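Local coordinates for protein M32 carboxypeptidase (PDB 7A03) that probably removes amino acids one at a time from the C-terminal ends of peptides, as a metal-dependent carboxypeptidase of family M32, at residues 26-31 with 49-54; 127-132 with 381-386; 269-274 with 295-300. One frame throughout, in Å; residues are numbered along the deposited sequence.

Contact 1 of 3, residues 26-31 with 49-54; sequences NAIAVL and QQITTL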
ATOM      1  N   ASN A  26     -14.981  11.379   5.350  1.00 11.88           N
ATOM      2  CA  ASN A  26     -14.149  12.279   4.568  1.00 13.65           C
ATOM      3  C   ASN A  26     -13.811  13.548   5.343  1.00 11.65           C
ATOM      4  O   ASN A  26     -12.721  14.100   5.163  1.00 13.69           O
ATOM      5  CB  ASN A  26     -14.823  12.577   3.233  1.00 12.13           C
ATOM      6  CG  ASN A  26     -14.722  11.400   2.289  1.00 12.60           C
ATOM      7  OD1 ASN A  26     -13.625  10.861   2.074  1.00 14.07           O
ATOM      8  ND2 ASN A  26     -15.850  10.982   1.734  1.00 14.25           N
ATOM      9  N   ALA A  27     -14.701  14.006   6.235  1.00 12.47           N
ATOM     10  CA  ALA A  27     -14.322  15.105   7.121  1.00 12.81           C
ATOM     11  C   ALA A  27     -13.149  14.699   8.001  1.00 12.02           C
ATOM     12  O   ALA A  27     -12.210  15.477   8.211  1.00 13.10           O
ATOM     13  CB  ALA A  27     -15.518  15.515   7.991  1.00 11.07           C
ATOM     14  N   ILE A  28     -13.188  13.464   8.512  1.00 10.29           N
ATOM     15  CA  ILE A  28     -12.064  12.927   9.272  1.00 11.21           C
ATOM     16  C   ILE A  28     -10.793  12.946   8.426  1.00 10.65           C
ATOM     17  O   ILE A  28      -9.713  13.333   8.897  1.00 13.74           O
ATOM     18  CB  ILE A  28     -12.393  11.510   9.776  1.00 11.73           C
ATOM     19  CG1 ILE A  28     -13.529  11.551  10.805  1.00 14.22           C
ATOM     20  CG2 ILE A  28     -11.159  10.841  10.338  1.00 14.03           C
ATOM     21  CD1 ILE A  28     -14.125  10.167  11.055  1.00 15.57           C
ATOM     22  N   ALA A  29     -10.909  12.537   7.155  1.00 10.61           N
ATOM     23  CA  ALA A  29      -9.766  12.578   6.245  1.00 11.97           C
ATOM     24  C   ALA A  29      -9.210  13.991   6.071  1.00  9.89           C
ATOM     25  O   ALA A  29      -7.990  14.165   6.000  1.00 12.28           O
ATOM     26  CB  ALA A  29     -10.120  11.942   4.900  1.00 12.61           C
ATOM     27  N   VAL A  30     -10.081  15.007   5.984  1.00 11.90           N
ATOM     28  CA  VAL A  30      -9.608  16.391   5.882  1.00 12.97           C
ATOM     29  C   VAL A  30      -8.805  16.771   7.126  1.00 10.94           C
ATOM     30  O   VAL A  30      -7.715  17.364   7.039  1.00  9.94           O
ATOM     31  CB  VAL A  30     -10.787  17.369   5.669  1.00 10.64           C
ATOM     32  CG1 VAL A  30     -10.283  18.800   5.649  1.00 11.14           C
ATOM     33  CG2 VAL A  30     -11.518  17.073   4.368  1.00 12.62           C
ATOM     34  N   LEU A  31      -9.338  16.423   8.303  1.00 10.50           N
ATOM     35  CA  LEU A  31      -8.635  16.726   9.546  1.00 11.35           C
ATOM     36  C   LEU A  31      -7.295  15.993   9.622  1.00 10.07           C
ATOM     37  O   LEU A  31      -6.299  16.545  10.105  1.00 12.11           O
ATOM     38  CB  LEU A  31      -9.534  16.417  10.752  1.00 12.77           C
ATOM     39  CG  LEU A  31     -10.377  17.602  11.237  1.00 11.39           C
ATOM     40  CD1 LEU A  31     -11.365  18.085  10.170  1.00 13.75           C
ATOM     41  CD2 LEU A  31     -11.100  17.207  12.547  1.00 14.02           C
ATOM     42  N   GLN A  49      -8.597  14.987  19.587  1.00 14.44           N
ATOM     43  CA  GLN A  49      -9.899  14.864  20.209  1.00 14.68           C
ATOM     44  C   GLN A  49     -10.986  15.001  19.163  1.00 13.24           C
ATOM     45  O   GLN A  49     -11.950  14.219  19.141  1.00 13.81           O
ATOM     46  CB  GLN A  49     -10.028  15.959  21.262  1.00 15.34           C
ATOM     47  CG  GLN A  49     -11.346  16.016  21.964  1.00 16.53           C
ATOM     48  CD  GLN A  49     -11.351  17.065  23.046  1.00 17.54           C
ATOM     49  OE1 GLN A  49     -10.678  16.917  24.069  1.00 22.88           O
ATOM     50  NE2 GLN A  49     -12.091  18.147  22.820  1.00 17.16           N
ATOM     51  N   GLN A  50     -10.802  15.935  18.229  1.00 13.43           N
ATOM     52  CA  GLN A  50     -11.859  16.172  17.262  1.00 16.28           C
ATOM     53  C   GLN A  50     -11.984  14.987  16.322  1.00 13.76           C
ATOM     54  O   GLN A  50     -13.101  14.537  16.041  1.00 12.65           O
ATOM     55  CB  GLN A  50     -11.629  17.503  16.549  1.00 11.56           C
ATOM     56  CG  GLN A  50     -11.885  18.686  17.481  1.00 13.06           C
ATOM     57  CD  GLN A  50     -11.196  19.970  17.057  1.00 12.72           C
ATOM     58  OE1 GLN A  50     -10.606  20.047  15.986  1.00 14.70           O
ATOM     59  NE2 GLN A  50     -11.254  20.990  17.923  1.00 11.89           N
ATOM     60  N   ILE A  51     -10.845  14.406  15.921  1.00 13.09           N
ATOM     61  CA  ILE A  51     -10.914  13.232  15.057  1.00 13.24           C
ATOM     62  C   ILE A  51     -11.623  12.096  15.783  1.00 14.76           C
ATOM     63  O   ILE A  51     -12.519  11.447  15.215  1.00 15.13           O
ATOM     64  CB  ILE A  51      -9.516  12.834  14.559  1.00 12.56           C
ATOM     65  CG1 ILE A  51      -9.034  13.852  13.513  1.00 13.57           C
ATOM     66  CG2 ILE A  51      -9.567  11.382  14.001  1.00 12.08           C
ATOM     67  CD1 ILE A  51      -7.530  13.792  13.200  1.00 13.12           C
ATOM     68  N   THR A  52     -11.318  11.916  17.080  1.00 12.77           N
ATOM     69  CA  THR A  52     -11.928  10.818  17.827  1.00 13.55           C
ATOM     70  C   THR A  52     -13.430  11.018  17.913  1.00 13.58           C
ATOM     71  O   THR A  52     -14.209  10.084  17.672  1.00 14.89           O
ATOM     72  CB  THR A  52     -11.282  10.718  19.209  1.00 14.89           C
ATOM     73  OG1 THR A  52      -9.908  10.348  19.035  1.00 19.49           O
ATOM     74  CG2 THR A  52     -11.975   9.665  20.077  1.00 19.53           C
ATOM     75  N   THR A  53     -13.869  12.263  18.134  1.00 13.15           N
ATOM     76  CA  THR A  53     -15.302  12.472  18.248  1.00 12.36           C
ATOM     77  C   THR A  53     -15.993  12.099  16.946  1.00 14.28           C
ATOM     78  O   THR A  53     -16.971  11.332  16.942  1.00 13.52           O
ATOM     79  CB  THR A  53     -15.559  13.916  18.670  1.00 12.92           C
ATOM     80  OG1 THR A  53     -15.294  13.998  20.081  1.00 14.93           O
ATOM     81  CG2 THR A  53     -17.005  14.335  18.396  1.00 14.91           C
ATOM     82  N   LEU A  54     -15.409  12.523  15.823  1.00 13.32           N
ATOM     83  CA  LEU A  54     -16.031  12.220  14.540  1.00 13.39           C
ATOM     84  C   LEU A  54     -15.987  10.726  14.258  1.00 13.42           C
ATOM     85  O   LEU A  54     -16.957  10.167  13.736  1.00 12.60           O
ATOM     86  CB  LEU A  54     -15.357  13.006  13.422  1.00 14.92           C
ATOM     87  CG  LEU A  54     -15.558  14.523  13.353  1.00 15.13           C
ATOM     88  CD1 LEU A  54     -14.850  15.036  12.124  1.00 16.41           C
ATOM     89  CD2 LEU A  54     -17.026  14.847  13.264  1.00 15.96           C
TER
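In both I28 and I51 the first torsion (chi1 -66° and -73°) sets CG1 beside the backbone N and CG2 opposite that N. The two residues are also the closest pair of the backbones, their CA atoms 5.9 Å apart, and this shared conformation turns branch against branch: CG2 of I28 meets CG2 of I51 at 4.0 Å. The other branch of I28 serves L54. Its CG1 lies 3.5 Å from L54 CB, the shortest approach in the contact, while CD1 reaches over the carbonyl carbon of L54, so the two chains slide past each other in opposite directions. L31 repeats this on the next turn, where its CB packs 3.8 Å from I51 CG1. Its CD2 crosses the base of Q50 at about a right angle, and Q50 makes its nearest approach there through CB, at 4.0 Å. A27 closes the row with CB 4.2 Å from L54 CD1.

No hydrogen bond joins the segments; they bury 323 Å² between them, and the side-chain contacts run through carbon atoms. The axes approach to 9.8 Å and run nearly antiparallel at 168°, the geometry of a helical hairpin. One arm is helix 9-37 and the other helix 44-62, and the pairing lies at the surface of the molecule. Away from helix 44-62, A29 and V30 rest on F242 in the loop that follows strand 239-241, and N26 ND2 is hydrogen-bonded to Y283 OH, which ties the first arm to the chain beyond helix 258-277.

Contact 2 of 3, residues 127-132 with 381-386; sequences NDYQVF and DLNKTW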
ATOM      1  N   ASN A 127      15.989   1.530  22.718  1.00 38.47           N
ATOM      2  CA  ASN A 127      16.600   0.600  21.765  1.00 34.50           C
ATOM      3  C   ASN A 127      16.643  -0.827  22.311  1.00 32.28           C
ATOM      4  O   ASN A 127      17.660  -1.524  22.227  1.00 34.03           O
ATOM      5  CB  ASN A 127      17.978   1.074  21.295  1.00 36.07           C
ATOM      6  CG  ASN A 127      18.243   0.722  19.848  1.00 37.52           C
ATOM      7  OD1 ASN A 127      17.710  -0.263  19.334  1.00 35.92           O
ATOM      8  ND2 ASN A 127      19.063   1.526  19.181  1.00 34.08           N
ATOM      9  N   ASP A 128      15.518  -1.266  22.873  1.00 33.40           N
ATOM     10  CA  ASP A 128      15.439  -2.586  23.494  1.00 32.28           C
ATOM     11  C   ASP A 128      14.051  -3.156  23.257  1.00 34.78           C
ATOM     12  O   ASP A 128      13.060  -2.608  23.752  1.00 31.83           O
ATOM     13  CB  ASP A 128      15.733  -2.512  24.997  1.00 33.94           C
ATOM     14  CG  ASP A 128      15.730  -3.880  25.668  1.00 42.89           C
ATOM     15  OD1 ASP A 128      15.984  -3.941  26.887  1.00 47.57           O
ATOM     16  OD2 ASP A 128      15.484  -4.899  24.989  1.00 48.28           O
ATOM     17  N   TYR A 129      13.994  -4.278  22.539  1.00 36.14           N
ATOM     18  CA  TYR A 129      12.710  -4.891  22.226  1.00 34.43           C
ATOM     19  C   TYR A 129      11.994  -5.379  23.479  1.00 31.78           C
ATOM     20  O   TYR A 129      10.757  -5.386  23.521  1.00 31.84           O
ATOM     21  CB  TYR A 129      12.914  -6.051  21.248  1.00 33.74           C
ATOM     22  CG  TYR A 129      11.758  -7.018  21.231  1.00 26.19           C
ATOM     23  CD1 TYR A 129      10.590  -6.712  20.549  1.00 27.30           C
ATOM     24  CD2 TYR A 129      11.826  -8.226  21.912  1.00 27.47           C
ATOM     25  CE1 TYR A 129       9.518  -7.587  20.541  1.00 27.14           C
ATOM     26  CE2 TYR A 129      10.761  -9.111  21.907  1.00 28.40           C
ATOM     27  CZ  TYR A 129       9.611  -8.782  21.215  1.00 24.68           C
ATOM     28  OH  TYR A 129       8.552  -9.656  21.211  1.00 29.18           O
ATOM     29  N   GLN A 130      12.745  -5.804  24.501  1.00 31.82           N
ATOM     30  CA  GLN A 130      12.117  -6.340  25.703  1.00 34.21           C
ATOM     31  C   GLN A 130      11.241  -5.312  26.405  1.00 35.05           C
ATOM     32  O   GLN A 130      10.348  -5.694  27.167  1.00 38.56           O
ATOM     33  CB  GLN A 130      13.168  -6.928  26.651  1.00 37.96           C
ATOM     34  CG  GLN A 130      13.984  -8.056  26.034  1.00 42.90           C
ATOM     35  CD  GLN A 130      13.130  -9.244  25.604  1.00 49.36           C
ATOM     36  OE1 GLN A 130      11.992  -9.406  26.050  1.00 51.89           O
ATOM     37  NE2 GLN A 130      13.678 -10.075  24.722  1.00 51.05           N
ATOM     38  N   VAL A 131      11.467  -4.022  26.152  1.00 34.80           N
ATOM     39  CA  VAL A 131      10.551  -2.996  26.641  1.00 33.49           C
ATOM     40  C   VAL A 131       9.187  -3.143  25.979  1.00 42.25           C
ATOM     41  O   VAL A 131       8.142  -2.981  26.623  1.00 43.17           O
ATOM     42  CB  VAL A 131      11.156  -1.599  26.410  1.00 32.29           C
ATOM     43  CG1 VAL A 131      10.117  -0.522  26.641  1.00 30.78           C
ATOM     44  CG2 VAL A 131      12.362  -1.387  27.311  1.00 34.24           C
ATOM     45  N   PHE A 132       9.178  -3.454  24.681  1.00 37.97           N
ATOM     46  CA  PHE A 132       7.948  -3.620  23.920  1.00 33.63           C
ATOM     47  C   PHE A 132       7.312  -4.984  24.139  1.00 26.71           C
ATOM     48  O   PHE A 132       6.108  -5.136  23.904  1.00 28.42           O
ATOM     49  CB  PHE A 132       8.278  -3.432  22.431  1.00 27.24           C
ATOM     50  CG  PHE A 132       7.081  -3.433  21.509  1.00 30.14           C
ATOM     51  CD1 PHE A 132       6.015  -2.578  21.719  1.00 27.31           C
ATOM     52  CD2 PHE A 132       7.052  -4.270  20.398  1.00 31.82           C
ATOM     53  CE1 PHE A 132       4.923  -2.569  20.852  1.00 23.12           C
ATOM     54  CE2 PHE A 132       5.965  -4.270  19.534  1.00 31.32           C
ATOM     55  CZ  PHE A 132       4.901  -3.416  19.761  1.00 27.56           C
ATOM     56  N   ASP A 381      11.766 -13.243  23.172  1.00 39.80           N
ATOM     57  CA  ASP A 381      12.978 -13.233  22.348  1.00 41.01           C
ATOM     58  C   ASP A 381      12.648 -13.147  20.858  1.00 33.39           C
ATOM     59  O   ASP A 381      13.289 -13.783  20.016  1.00 32.81           O
ATOM     60  CB  ASP A 381      13.885 -14.429  22.652  1.00 47.44           C
ATOM     61  CG  ASP A 381      14.898 -14.130  23.739  1.00 58.11           C
ATOM     62  OD1 ASP A 381      15.956 -13.547  23.423  1.00 63.21           O
ATOM     63  OD2 ASP A 381      14.637 -14.482  24.909  1.00 62.20           O
ATOM     64  N   LEU A 382      11.625 -12.363  20.525  1.00 27.49           N
ATOM     65  CA  LEU A 382      11.285 -12.195  19.117  1.00 24.74           C
ATOM     66  C   LEU A 382      12.387 -11.467  18.360  1.00 27.59           C
ATOM     67  O   LEU A 382      12.528 -11.652  17.145  1.00 25.85           O
ATOM     68  CB  LEU A 382       9.950 -11.467  18.988  1.00 25.49           C
ATOM     69  CG  LEU A 382       9.318 -11.466  17.595  1.00 25.58           C
ATOM     70  CD1 LEU A 382       8.989 -12.884  17.165  1.00 28.61           C
ATOM     71  CD2 LEU A 382       8.084 -10.601  17.575  1.00 24.74           C
ATOM     72  N   ASN A 383      13.174 -10.637  19.051  1.00 30.21           N
ATOM     73  CA  ASN A 383      14.275  -9.951  18.382  1.00 30.28           C
ATOM     74  C   ASN A 383      15.288 -10.948  17.828  1.00 27.99           C
ATOM     75  O   ASN A 383      15.788 -10.775  16.712  1.00 29.32           O
ATOM     76  CB  ASN A 383      14.937  -8.951  19.330  1.00 32.35           C
ATOM     77  CG  ASN A 383      15.439  -9.602  20.599  1.00 32.27           C
ATOM     78  OD1 ASN A 383      14.818 -10.524  21.124  1.00 32.07           O
ATOM     79  ND2 ASN A 383      16.576  -9.131  21.096  1.00 42.67           N
ATOM     80  N   LYS A 384      15.585 -12.012  18.580  1.00 27.48           N
ATOM     81  CA  LYS A 384      16.502 -13.030  18.075  1.00 30.65           C
ATOM     82  C   LYS A 384      15.922 -13.743  16.860  1.00 32.31           C
ATOM     83  O   LYS A 384      16.632 -13.987  15.876  1.00 25.03           O
ATOM     84  CB  LYS A 384      16.849 -14.033  19.179  1.00 32.79           C
ATOM     85  CG  LYS A 384      17.882 -15.065  18.746  1.00 36.09           C
ATOM     86  CD  LYS A 384      17.716 -16.398  19.449  1.00 40.75           C
ATOM     87  CE  LYS A 384      17.722 -17.556  18.460  1.00 43.83           C
ATOM     88  NZ  LYS A 384      19.100 -17.952  18.055  1.00 45.14           N
ATOM     89  N   THR A 385      14.632 -14.085  16.913  1.00 30.48           N
ATOM     90  CA  THR A 385      13.967 -14.714  15.775  1.00 24.13           C
ATOM     91  C   THR A 385      14.067 -13.831  14.537  1.00 20.11           C
ATOM     92  O   THR A 385      14.440 -14.293  13.445  1.00 22.81           O
ATOM     93  CB  THR A 385      12.499 -14.943  16.145  1.00 27.01           C
ATOM     94  OG1 THR A 385      12.433 -15.796  17.299  1.00 30.02           O
ATOM     95  CG2 THR A 385      11.743 -15.577  14.999  1.00 23.18           C
ATOM     96  N   TRP A 386      13.719 -12.556  14.702  1.00 21.70           N
ATOM     97  CA  TRP A 386      13.801 -11.575  13.630  1.00 20.34           C
ATOM     98  C   TRP A 386      15.210 -11.525  13.051  1.00 24.82           C
ATOM     99  O   TRP A 386      15.399 -11.625  11.833  1.00 23.50           O
ATOM    100  CB  TRP A 386      13.399 -10.214  14.202  1.00 20.41           C
ATOM    101  CG  TRP A 386      13.419  -9.079  13.239  1.00 19.73           C
ATOM    102  CD1 TRP A 386      14.510  -8.386  12.796  1.00 18.64           C
ATOM    103  CD2 TRP A 386      12.282  -8.475  12.613  1.00 21.70           C
ATOM    104  NE1 TRP A 386      14.128  -7.403  11.925  1.00 17.04           N
ATOM    105  CE2 TRP A 386      12.762  -7.429  11.798  1.00 21.93           C
ATOM    106  CE3 TRP A 386      10.904  -8.721  12.661  1.00 21.13           C
ATOM    107  CZ2 TRP A 386      11.916  -6.635  11.027  1.00 19.23           C
ATOM    108  CZ3 TRP A 386      10.059  -7.929  11.901  1.00 18.93           C
ATOM    109  CH2 TRP A 386      10.571  -6.895  11.093  1.00 19.99           C
TER
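Y129 and L382 meet where the N-terminal ends of two helices, 129-150 and 382-394, come together. The first helix follows a Schellman motif: N127, with positive phi, ends helix 103-126, and D128 then acts as N-cap of the next, its OD2 accepting from Q130 N at 2.9 Å. The packed part belongs to the Y129 ring. A chi1 of 160° swings the ring away from the backbone N and across to the start of helix 382-394. Its OH lies only 3.2 Å from L382 CB, and CZ is 3.5 Å from the same carbon. N383 N sits 3.9 Å above one face, offset toward the rim, and D381 N is at the ring edge, near its plane. The hydroxyl is held by a hydrogen bond to T379 O, just before the second segment, which helps hold the ring in this orientation. Without the ring, as with an alanine here, T379 O would probably lose this donor and a gap would open beside L382 CB and the backbone of N383.

The outer side is looser. Q130 and D381 are both exposed and touch lightly: Q130 NE2 comes no closer than 4.0 Å to D381 N, and no hydrogen bond crosses between the segments. Between these two regimes stands N383, whose amide is turned only 22° from the plane of the tyrosine ring but 82° from the amide of Q130. Its OD1 is buried by the contact and has no hydrogen-bonding partner in the model; the nearest atoms across the interface are Q130 NE2 at 3.8 Å and Y129 CD2 at 3.9 Å.

Contact 3 of 3, residues 269-274 with 295-300; sequences GGHALY and IHESQS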
ATOM      1  N   GLY A 269       1.256   9.458  -7.265  1.00 11.57           N
ATOM      2  CA  GLY A 269       0.470   9.657  -8.464  1.00 11.38           C
ATOM      3  C   GLY A 269      -0.319   8.423  -8.845  1.00 12.92           C
ATOM      4  O   GLY A 269      -1.476   8.515  -9.267  1.00 13.04           O
ATOM      5  N   GLY A 270       0.298   7.244  -8.711  1.00 11.72           N
ATOM      6  CA  GLY A 270      -0.422   6.032  -9.089  1.00 12.41           C
ATOM      7  C   GLY A 270      -1.652   5.790  -8.227  1.00 11.04           C
ATOM      8  O   GLY A 270      -2.752   5.479  -8.737  1.00 13.06           O
ATOM      9  N   HIS A 271      -1.486   5.974  -6.905  1.00 10.89           N
ATOM     10  CA  HIS A 271      -2.659   5.955  -6.011  1.00 12.86           C
ATOM     11  C   HIS A 271      -3.703   6.991  -6.434  1.00 12.07           C
ATOM     12  O   HIS A 271      -4.922   6.719  -6.457  1.00 12.87           O
ATOM     13  CB  HIS A 271      -2.253   6.295  -4.581  1.00 12.70           C
ATOM     14  CG  HIS A 271      -1.534   5.208  -3.839  1.00 12.51           C
ATOM     15  ND1 HIS A 271      -1.978   3.902  -3.779  1.00 14.88           N
ATOM     16  CD2 HIS A 271      -0.415   5.261  -3.081  1.00 13.72           C
ATOM     17  CE1 HIS A 271      -1.159   3.198  -3.011  1.00 13.58           C
ATOM     18  NE2 HIS A 271      -0.196   3.997  -2.585  1.00 14.27           N
ATOM     19  N   ALA A 272      -3.239   8.202  -6.725  1.00 10.72           N
ATOM     20  CA  ALA A 272      -4.155   9.314  -6.929  1.00 12.79           C
ATOM     21  C   ALA A 272      -4.946   9.147  -8.215  1.00 12.19           C
ATOM     22  O   ALA A 272      -6.134   9.486  -8.262  1.00 11.79           O
ATOM     23  CB  ALA A 272      -3.402  10.633  -6.927  1.00 10.47           C
ATOM     24  N   LEU A 273      -4.320   8.597  -9.258  1.00 12.27           N
ATOM     25  CA  LEU A 273      -5.035   8.377 -10.507  1.00 12.23           C
ATOM     26  C   LEU A 273      -6.152   7.365 -10.301  1.00 11.14           C
ATOM     27  O   LEU A 273      -7.250   7.504 -10.869  1.00 12.93           O
ATOM     28  CB  LEU A 273      -4.073   7.894 -11.597  1.00 11.80           C
ATOM     29  CG  LEU A 273      -3.032   8.896 -12.084  1.00 13.46           C
ATOM     30  CD1 LEU A 273      -1.951   8.164 -12.887  1.00 11.82           C
ATOM     31  CD2 LEU A 273      -3.683  10.016 -12.921  1.00 14.47           C
ATOM     32  N   TYR A 274      -5.884   6.329  -9.491  1.00 12.44           N
ATOM     33  CA  TYR A 274      -6.955   5.401  -9.137  1.00 13.05           C
ATOM     34  C   TYR A 274      -8.108   6.129  -8.447  1.00 12.00           C
ATOM     35  O   TYR A 274      -9.275   5.982  -8.838  1.00 11.55           O
ATOM     36  CB  TYR A 274      -6.386   4.324  -8.207  1.00 13.05           C
ATOM     37  CG  TYR A 274      -7.256   3.118  -7.918  1.00 11.40           C
ATOM     38  CD1 TYR A 274      -8.491   2.931  -8.536  1.00 11.55           C
ATOM     39  CD2 TYR A 274      -6.795   2.131  -7.048  1.00 14.33           C
ATOM     40  CE1 TYR A 274      -9.253   1.788  -8.280  1.00 14.32           C
ATOM     41  CE2 TYR A 274      -7.544   0.980  -6.791  1.00 12.54           C
ATOM     42  CZ  TYR A 274      -8.769   0.819  -7.418  1.00 13.20           C
ATOM     43  OH  TYR A 274      -9.491  -0.330  -7.153  1.00 15.83           O
ATOM     44  N   ILE A 295      -4.734  -4.028  -4.554  1.00 16.11           N
ATOM     45  CA  ILE A 295      -4.961  -3.373  -5.842  1.00 12.18           C
ATOM     46  C   ILE A 295      -4.503  -1.910  -5.790  1.00 12.82           C
ATOM     47  O   ILE A 295      -3.895  -1.390  -6.735  1.00 12.50           O
ATOM     48  CB  ILE A 295      -6.428  -3.554  -6.295  1.00 13.71           C
ATOM     49  CG1 ILE A 295      -6.773  -5.044  -6.507  1.00 12.57           C
ATOM     50  CG2 ILE A 295      -6.717  -2.709  -7.548  1.00 14.23           C
ATOM     51  CD1 ILE A 295      -5.906  -5.754  -7.568  1.00 12.90           C
ATOM     52  N   HIS A 296      -4.744  -1.224  -4.671  1.00 13.69           N
ATOM     53  CA  HIS A 296      -4.241   0.142  -4.586  1.00 13.15           C
ATOM     54  C   HIS A 296      -2.712   0.171  -4.698  1.00 13.58           C
ATOM     55  O   HIS A 296      -2.127   0.988  -5.441  1.00 12.31           O
ATOM     56  CB  HIS A 296      -4.718   0.781  -3.281  1.00 15.18           C
ATOM     57  CG  HIS A 296      -5.168   2.195  -3.443  1.00 15.56           C
ATOM     58  ND1 HIS A 296      -4.480   3.119  -4.201  1.00 15.21           N
ATOM     59  CD2 HIS A 296      -6.267   2.830  -2.978  1.00 14.63           C
ATOM     60  CE1 HIS A 296      -5.133   4.271  -4.184  1.00 17.78           C
ATOM     61  NE2 HIS A 296      -6.221   4.119  -3.449  1.00 16.26           N
ATOM     62  N   GLU A 297      -2.046  -0.750  -3.988  1.00 13.25           N
ATOM     63  CA  GLU A 297      -0.598  -0.804  -4.059  1.00 15.47           C
ATOM     64  C   GLU A 297      -0.120  -1.166  -5.466  1.00 13.61           C
ATOM     65  O   GLU A 297       0.940  -0.698  -5.890  1.00 13.00           O
ATOM     66  CB  GLU A 297      -0.058  -1.764  -2.989  1.00 14.83           C
ATOM     67  CG  GLU A 297       1.461  -1.784  -2.875  1.00 18.22           C
ATOM     68  CD  GLU A 297       2.003  -0.599  -2.080  1.00 20.60           C
ATOM     69  OE1 GLU A 297       1.204   0.254  -1.645  1.00 23.26           O
ATOM     70  OE2 GLU A 297       3.230  -0.527  -1.886  1.00 21.80           O
ATOM     71  N   SER A 298      -0.887  -1.974  -6.211  1.00 11.99           N
ATOM     72  CA  SER A 298      -0.504  -2.268  -7.591  1.00 12.72           C
ATOM     73  C   SER A 298      -0.470  -1.002  -8.434  1.00 12.04           C
ATOM     74  O   SER A 298       0.353  -0.878  -9.349  1.00 12.19           O
ATOM     75  CB  SER A 298      -1.458  -3.283  -8.234  1.00 15.32           C
ATOM     76  OG  SER A 298      -2.692  -2.691  -8.639  1.00 15.23           O
ATOM     77  N   GLN A 299      -1.369  -0.062  -8.155  1.00 12.83           N
ATOM     78  CA  GLN A 299      -1.343   1.192  -8.921  1.00 12.20           C
ATOM     79  C   GLN A 299      -0.108   2.041  -8.600  1.00 11.60           C
ATOM     80  O   GLN A 299       0.579   2.547  -9.519  1.00 13.92           O
ATOM     81  CB  GLN A 299      -2.627   1.965  -8.637  1.00 13.92           C
ATOM     82  CG  GLN A 299      -3.857   1.199  -9.049  1.00 11.72           C
ATOM     83  CD  GLN A 299      -3.790   0.792 -10.506  1.00 12.37           C
ATOM     84  OE1 GLN A 299      -4.008   1.607 -11.401  1.00 13.06           O
ATOM     85  NE2 GLN A 299      -3.461  -0.482 -10.754  1.00 13.30           N
ATOM     86  N   SER A 300       0.228   2.150  -7.312  1.00 11.82           N
ATOM     87  CA  SER A 300       1.439   2.898  -6.955  1.00 11.39           C
ATOM     88  C   SER A 300       2.707   2.264  -7.529  1.00 13.63           C
ATOM     89  O   SER A 300       3.584   2.967  -8.063  1.00 12.90           O
ATOM     90  CB  SER A 300       1.554   3.099  -5.439  1.00 14.16           C
ATOM     91  OG  SER A 300       1.755   1.876  -4.760  1.00 16.93           O
TER
HETATM   92  O   HOH W   1      -3.113   4.298 -11.453  1.00 11.84           O
HETATM   93  O   HOH W   2       1.727   2.794  -1.050  1.00 16.22           O
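H271, Y274 and H296 form an aromatic cluster between two helices carrying the sequence signatures of an M32 metallopeptidase: H271 is the second histidine of an HExxH pattern, and H296 begins the HESQ sequence. In this family the glutamate of HESQ, here E297, is thought to complete the metal site with the two HExxH histidines; no metal is bound to those histidines in this model.

The three cluster residues have the most surface covered. H271 ND1 lies 2.7 Å from H296 ND1, the rings meeting obliquely with centroids 4.5 Å apart. S300 adds a CH-pi contact, its CB lying 3.6 Å from the H271 ring centroid over one face. A first torsion near 180° (-169°) lays Y274 along the opposing helix, where it presents an edge to the face of H296, the planes 59° apart and CD2 3.8 Å above the ring. Farther out, its OH packs on I295 CG2 and is hydrogen-bonded to A291 N. Outside the segments, E275 OE2 bonds to H296 NE2 and so helps fix that imidazole.

The helices cross at 124°, with axes 7.5 Å apart. Such an approach is possible because G270 lacks a side chain: its CA is 4.2 Å from that of S300, and a CB there would run into Q299 O. A water donating to both G270 O and Q299 OE1 joins the helices on that side; OE1 also takes a hydrogen bond from H464 NE2. On the other, a second water lies in the plane of the H271 imidazole, 2.7 Å from its NE2, and donates to E297 OE1.

How the contacts relate
Contact 3 lies deepest, its centre 9 Å from that of the chain, and it holds part of the presumed metal-binding motifs; contacts 1 and 2 are centred 22 and 26 Å out. Contact 1 is the closer of these two to the presumed active site, with centres 24 Å apart and nearest atoms about 11 Å from contact 3. Contact 2 is centred 34 Å from each of the others, its nearest atoms about 16 Å from contact 3 and about 20 Å from contact 1. None touches another. In sequence, contact 1 is complete before the others begin, whereas the 248 residues between the segments of contact 2 include the whole of contact 3.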